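PDB 6GSZ: alpha-L-rhamnosidase from Aspergillus terreus, which probably hydrolyses alpha-L-rhamnosides, releasing terminal non-reducing alpha-L-rhamnose, and binds calcium. Local coordinates for residues 135-149 / 186-200. Numbering follows the deposited sequence.
With CA (calcium ion), chain L; CA (calcium ion), chain Y.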
loop_
_atom_site.group_PDB
_atom_site.type_symbol
_atom_site.label_atom_id
_atom_site.label_comp_id
_atom_site.label_asym_id
_atom_site.label_seq_id
_atom_site.Cartn_x
_atom_site.Cartn_y
_atom_site.Cartn_z
ATOM N N ARG A 135 -11.133 14.686 27.559
ATOM C CA ARG A 135 -12.109 15.674 27.186
ATOM C C ARG A 135 -11.717 17.076 27.678
ATOM O O ARG A 135 -11.012 17.258 28.662
ATOM C CB ARG A 135 -13.513 15.327 27.695
ATOM C CG ARG A 135 -13.760 15.588 29.171
ATOM C CD ARG A 135 -15.139 15.107 29.625
ATOM N NE ARG A 135 -16.243 15.659 28.871
ATOM C CZ ARG A 135 -16.803 16.847 29.031
ATOM N NH1 ARG A 135 -16.441 17.630 30.052
ATOM N NH2 ARG A 135 -17.775 17.211 28.190
ATOM N N LYS A 136 -12.254 18.057 26.957
ATOM C CA LYS A 136 -12.052 19.485 27.212
ATOM C C LYS A 136 -13.291 20.248 26.732
ATOM O O LYS A 136 -13.826 19.976 25.656
ATOM C CB LYS A 136 -10.791 19.932 26.455
ATOM C CG LYS A 136 -10.506 21.427 26.432
ATOM C CD LYS A 136 -10.059 22.010 27.718
ATOM C CE LYS A 136 -9.401 23.363 27.534
ATOM N NZ LYS A 136 -9.037 23.984 28.822
ATOM N N GLU A 137 -13.745 21.201 27.531
ATOM C CA GLU A 137 -14.767 22.163 27.110
ATOM C C GLU A 137 -14.112 23.535 26.948
ATOM O O GLU A 137 -13.097 23.855 27.618
ATOM C CB GLU A 137 -15.932 22.233 28.098
ATOM C CG GLU A 137 -16.636 20.893 28.268
ATOM C CD GLU A 137 -17.896 20.917 29.126
ATOM O OE1 GLU A 137 -18.412 22.033 29.366
ATOM O OE2 GLU A 137 -18.384 19.821 29.515
ATOM N N PHE A 138 -14.660 24.313 25.999
ATOM C CA PHE A 138 -14.086 25.627 25.647
ATOM C C PHE A 138 -15.211 26.481 25.086
ATOM O O PHE A 138 -16.286 25.981 24.805
ATOM C CB PHE A 138 -12.933 25.478 24.642
ATOM C CG PHE A 138 -13.297 24.813 23.337
ATOM C CD1 PHE A 138 -13.334 23.436 23.245
ATOM C CD2 PHE A 138 -13.565 25.562 22.192
ATOM C CE1 PHE A 138 -13.630 22.815 22.054
ATOM C CE2 PHE A 138 -13.868 24.931 20.991
ATOM C CZ PHE A 138 -13.894 23.560 20.929
ATOM N N SER A 139 -14.893 27.748 24.878
ATOM C CA SER A 139 -15.834 28.734 24.426
ATOM C C SER A 139 -15.344 29.370 23.139
ATOM O O SER A 139 -14.165 29.720 23.042
ATOM C CB SER A 139 -15.944 29.819 25.451
ATOM O OG SER A 139 -16.522 29.303 26.603
ATOM N N VAL A 140 -16.277 29.588 22.220
ATOM C CA VAL A 140 -16.048 30.407 21.047
ATOM C C VAL A 140 -17.069 31.539 21.122
ATOM O O VAL A 140 -18.209 31.379 20.731
ATOM C CB VAL A 140 -16.160 29.576 19.761
ATOM C CG1 VAL A 140 -15.898 30.442 18.542
ATOM C CG2 VAL A 140 -15.204 28.406 19.773
ATOM N N ASP A 141 -16.661 32.657 21.712
ATOM C CA ASP A 141 -17.643 33.728 22.028
ATOM C C ASP A 141 -17.577 34.927 21.071
ATOM O O ASP A 141 -18.080 36.011 21.353
ATOM C CB ASP A 141 -17.470 34.193 23.464
ATOM C CG ASP A 141 -17.628 33.079 24.483
ATOM O OD1 ASP A 141 -18.656 32.301 24.413
ATOM O OD2 ASP A 141 -16.737 33.005 25.340
ATOM N N ASP A 142 -16.937 34.729 19.935
ATOM C CA ASP A 142 -16.798 35.707 18.843
ATOM C C ASP A 142 -17.278 35.020 17.564
ATOM O O ASP A 142 -17.236 33.785 17.464
ATOM C CB ASP A 142 -15.336 36.157 18.743
ATOM C CG ASP A 142 -14.752 36.764 20.022
ATOM O OD1 ASP A 142 -15.156 37.880 20.371
ATOM O OD2 ASP A 142 -13.881 36.114 20.654
ATOM N N SER A 143 -17.702 35.803 16.576
ATOM C CA SER A 143 -18.006 35.234 15.265
ATOM C C SER A 143 -16.715 34.672 14.651
ATOM O O SER A 143 -15.619 35.237 14.821
ATOM C CB SER A 143 -18.650 36.238 14.369
ATOM O OG SER A 143 -17.768 37.306 14.175
ATOM N N TYR A 144 -16.848 33.537 13.961
ATOM C CA TYR A 144 -15.686 32.855 13.385
ATOM C C TYR A 144 -15.980 32.452 11.940
ATOM O O TYR A 144 -17.131 32.324 11.539
ATOM C CB TYR A 144 -15.288 31.623 14.217
ATOM C CG TYR A 144 -16.366 30.571 14.344
ATOM C CD1 TYR A 144 -17.338 30.706 15.311
ATOM C CD2 TYR A 144 -16.403 29.429 13.547
ATOM C CE1 TYR A 144 -18.353 29.789 15.447
ATOM C CE2 TYR A 144 -17.423 28.487 13.674
ATOM C CZ TYR A 144 -18.407 28.688 14.627
ATOM O OH TYR A 144 -19.441 27.824 14.848
ATOM N N VAL A 145 -14.904 32.212 11.188
ATOM C CA VAL A 145 -15.004 31.913 9.763
ATOM C C VAL A 145 -14.446 30.531 9.405
ATOM O O VAL A 145 -14.871 29.963 8.386
ATOM C CB VAL A 145 -14.342 33.008 8.912
ATOM C CG1 VAL A 145 -15.073 34.344 9.082
ATOM C CG2 VAL A 145 -12.844 33.139 9.168
ATOM N N SER A 146 -13.502 30.008 10.189
ATOM C CA SER A 146 -12.905 28.696 9.881
ATOM C C SER A 146 -12.286 28.117 11.143
ATOM O O SER A 146 -11.977 28.861 12.071
ATOM C CB SER A 146 -11.900 28.768 8.730
ATOM O OG SER A 146 -10.789 29.553 9.093
ATOM N N ALA A 147 -12.109 26.787 11.146
ATOM C CA ALA A 147 -11.450 26.164 12.264
ATOM C C ALA A 147 -10.735 24.903 11.793
ATOM O O ALA A 147 -11.198 24.218 10.867
ATOM C CB ALA A 147 -12.432 25.881 13.389
ATOM N N ARG A 148 -9.632 24.607 12.490
ATOM C CA ARG A 148 -8.823 23.431 12.210
ATOM C C ARG A 148 -8.532 22.650 13.489
ATOM O O ARG A 148 -8.357 23.232 14.541
ATOM C CB ARG A 148 -7.471 23.818 11.598
ATOM C CG ARG A 148 -7.563 24.573 10.278
ATOM C CD ARG A 148 -8.076 23.705 9.141
ATOM N NE ARG A 148 -8.147 24.428 7.896
ATOM C CZ ARG A 148 -9.249 25.014 7.391
ATOM N NH1 ARG A 148 -10.431 24.913 7.986
ATOM N NH2 ARG A 148 -9.148 25.653 6.229
ATOM N N LEU A 149 -8.495 21.318 13.357
ATOM C CA LEU A 149 -7.987 20.444 14.418
ATOM C C LEU A 149 -6.736 19.759 13.890
ATOM O O LEU A 149 -6.795 19.133 12.806
ATOM C CB LEU A 149 -9.010 19.389 14.830
ATOM C CG LEU A 149 -8.543 18.484 15.965
ATOM C CD1 LEU A 149 -8.380 19.260 17.276
ATOM C CD2 LEU A 149 -9.508 17.338 16.156
ATOM N N THR A 186 -4.749 16.738 10.004
ATOM C CA THR A 186 -5.388 18.026 9.972
ATOM C C THR A 186 -6.824 17.866 9.468
ATOM O O THR A 186 -7.067 17.221 8.420
ATOM C CB THR A 186 -4.629 18.990 9.054
ATOM O OG1 THR A 186 -3.283 19.112 9.503
ATOM C CG2 THR A 186 -5.286 20.360 9.057
ATOM N N TYR A 187 -7.784 18.481 10.180
ATOM C CA TYR A 187 -9.185 18.408 9.807
ATOM C C TYR A 187 -9.783 19.816 9.789
ATOM O O TYR A 187 -9.499 20.649 10.669
ATOM C CB TYR A 187 -9.955 17.572 10.824
ATOM C CG TYR A 187 -9.444 16.160 10.947
ATOM C CD1 TYR A 187 -9.822 15.169 10.042
ATOM C CD2 TYR A 187 -8.582 15.791 11.973
ATOM C CE1 TYR A 187 -9.342 13.867 10.134
ATOM C CE2 TYR A 187 -8.146 14.480 12.108
ATOM C CZ TYR A 187 -8.540 13.492 11.216
ATOM O OH TYR A 187 -8.139 12.198 11.368
ATOM N N ASP A 188 -10.698 20.026 8.844
ATOM C CA ASP A 188 -11.506 21.235 8.813
ATOM C C ASP A 188 -12.753 21.002 9.674
ATOM O O ASP A 188 -13.641 20.236 9.311
ATOM C CB ASP A 188 -11.868 21.601 7.388
ATOM C CG ASP A 188 -12.797 22.794 7.265
ATOM O OD1 ASP A 188 -13.220 23.326 8.315
ATOM O OD2 ASP A 188 -13.091 23.184 6.097
ATOM N N VAL A 189 -12.748 21.587 10.866
ATOM C CA VAL A 189 -13.820 21.368 11.842
ATOM C C VAL A 189 -14.742 22.594 11.946
ATOM O O VAL A 189 -15.533 22.703 12.892
ATOM C CB VAL A 189 -13.268 20.943 13.209
ATOM C CG1 VAL A 189 -12.483 19.665 13.090
ATOM C CG2 VAL A 189 -12.454 22.024 13.874
ATOM N N THR A 190 -14.710 23.485 10.965
ATOM C CA THR A 190 -15.522 24.701 10.942
ATOM C C THR A 190 -16.989 24.395 11.274
ATOM O O THR A 190 -17.590 25.118 12.088
ATOM C CB THR A 190 -15.459 25.361 9.561
ATOM O OG1 THR A 190 -14.080 25.633 9.295
ATOM C CG2 THR A 190 -16.231 26.663 9.490
ATOM N N ASP A 191 -17.559 23.359 10.642
ATOM C CA ASP A 191 -18.992 23.119 10.699
ATOM C C ASP A 191 -19.375 22.292 11.940
ATOM O O ASP A 191 -20.578 22.108 12.189
ATOM C CB ASP A 191 -19.455 22.462 9.404
ATOM C CG ASP A 191 -19.445 23.389 8.191
ATOM O OD1 ASP A 191 -19.342 24.659 8.363
ATOM O OD2 ASP A 191 -19.563 22.841 7.079
ATOM N N LEU A 192 -18.392 21.784 12.697
ATOM C CA LEU A 192 -18.694 20.994 13.904
ATOM C C LEU A 192 -18.829 21.901 15.124
ATOM O O LEU A 192 -19.432 21.493 16.124
ATOM C CB LEU A 192 -17.581 19.964 14.149
ATOM C CG LEU A 192 -17.267 19.021 12.999
ATOM C CD1 LEU A 192 -16.300 17.943 13.435
ATOM C CD2 LEU A 192 -18.495 18.374 12.418
ATOM N N LEU A 193 -18.233 23.100 15.077
ATOM C CA LEU A 193 -18.338 24.032 16.187
ATOM C C LEU A 193 -19.729 24.661 16.231
ATOM O O LEU A 193 -20.503 24.674 15.249
ATOM C CB LEU A 193 -17.300 25.134 16.059
ATOM C CG LEU A 193 -15.840 24.712 16.093
ATOM C CD1 LEU A 193 -14.947 25.945 15.865
ATOM C CD2 LEU A 193 -15.522 24.111 17.431
ATOM N N LYS A 194 -20.026 25.220 17.399
ATOM C CA LYS A 194 -21.163 26.104 17.531
ATOM C C LYS A 194 -20.722 27.346 18.302
ATOM O O LYS A 194 -19.640 27.430 18.917
ATOM C CB LYS A 194 -22.349 25.348 18.136
ATOM C CG LYS A 194 -22.022 24.535 19.371
ATOM C CD LYS A 194 -23.154 23.642 19.872
ATOM C CE LYS A 194 -22.744 22.911 21.137
ATOM N NZ LYS A 194 -23.861 22.128 21.718
ATOM N N GLN A 195 -21.549 28.372 18.183
ATOM C CA GLN A 195 -21.320 29.598 18.882
ATOM C C GLN A 195 -21.467 29.343 20.381
ATOM O O GLN A 195 -22.397 28.684 20.809
ATOM C CB GLN A 195 -22.377 30.608 18.421
ATOM C CG GLN A 195 -21.965 32.034 18.669
ATOM C CD GLN A 195 -20.761 32.382 17.833
ATOM O OE1 GLN A 195 -20.826 32.410 16.617
ATOM N NE2 GLN A 195 -19.649 32.659 18.488
ATOM N N GLY A 196 -20.527 29.861 21.161
ATOM C CA GLY A 196 -20.619 29.722 22.597
ATOM C C GLY A 196 -19.889 28.466 23.070
ATOM O O GLY A 196 -18.761 28.186 22.677
ATOM N N PRO A 197 -20.509 27.668 23.948
ATOM C CA PRO A 197 -19.824 26.515 24.556
ATOM C C PRO A 197 -19.666 25.350 23.586
ATOM O O PRO A 197 -20.594 25.067 22.837
ATOM C CB PRO A 197 -20.713 26.160 25.772
ATOM C CG PRO A 197 -22.045 26.713 25.433
ATOM C CD PRO A 197 -21.863 27.867 24.482
ATOM N N ASN A 198 -18.508 24.690 23.660
ATOM C CA ASN A 198 -18.168 23.544 22.813
ATOM C C ASN A 198 -17.441 22.499 23.666
ATOM O O ASN A 198 -16.832 22.844 24.692
ATOM C CB ASN A 198 -17.260 23.930 21.643
ATOM C CG ASN A 198 -17.952 24.770 20.587
ATOM O OD1 ASN A 198 -18.430 24.228 19.573
ATOM N ND2 ASN A 198 -18.010 26.092 20.804
ATOM N N ALA A 199 -17.430 21.257 23.179
ATOM C CA ALA A 199 -16.625 20.233 23.795
ATOM C C ALA A 199 -15.904 19.422 22.728
ATOM O O ALA A 199 -16.444 19.241 21.645
ATOM C CB ALA A 199 -17.467 19.315 24.655
ATOM N N ILE A 200 -14.713 18.941 23.096
ATOM C CA ILE A 200 -13.954 17.964 22.300
ATOM C C ILE A 200 -13.702 16.763 23.196
ATOM O O ILE A 200 -13.329 16.923 24.385
ATOM C CB ILE A 200 -12.671 18.562 21.709
ATOM C CG1 ILE A 200 -11.901 17.507 20.926
ATOM C CG2 ILE A 200 -11.786 19.188 22.756
ATOM C CD1 ILE A 200 -10.901 18.080 19.943
HETATM CA CA CA L . -13.828 22.453 4.023
HETATM CA CA CA Y . -19.563 37.462 22.409
HETATM O O HOH W 1 -20.050 25.900 12.917
HETATM O O HOH W 2 -19.777 32.846 13.894
HETATM O O HOH W 3 -12.505 26.005 6.338
HETATM O O HOH W 4 -15.731 23.232 5.800
HETATM O O HOH W 5 -14.715 24.875 3.420
HETATM O O HOH W 6 -12.092 23.965 3.412
HETATM O O HOH W 7 -14.995 20.356 5.420
HETATM O O HOH W 8 -21.189 36.146 21.645
#
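Arg148 and Asp188 form a salt bridge, NH1 to OD1 3.2 Å, with guanidinium and carboxylate planes 47° apart. Arg148 NE has a second acid in Glu102. Asp188 OD2 binds a calcium ion at 2.3 Å. Asp188 OD1 accepts from Thr190 N, an Asx turn, and from the Thr190 hydroxyl. Thr190 OG1 in turn accepts from Ala147 N at 2.9 Å. Ala147 O receives Val189 N and Arg148 NH1 from opposite faces of its plane.

At the other end, a bend at chi2 (65°) turns the Gln195 amide back on the 140-142 corner, where NE2 donates to Asp142 O at 2.9 Å from above the carbonyl plane. One water joins Tyr144 OH to the carbonyls of Thr190 and Leu193. Antiparallel ladders pair 135-140 with 196-200 and 146-149 with 186-188, in two different sheets.

Between them, Asn198 CB lies over one face of the Phe138 ring, 3.7 Å from its centroid. Leu193 CD2 meets the edge of that ring, while CD1 presses on Ala147 CB at 3.5 Å. Leu149 and Ile200 touch tip to tip.

The two sheets thus share an apolar filling, as in a beta sandwich, within the alpha-L-rhamnosidase N-terminal domain. Both segments cross between them here. Side-chain and water bonds from Gln195, Thr190 and Tyr144 tie the crossings together, and the calcium probably offsets part of the charge on Asp188.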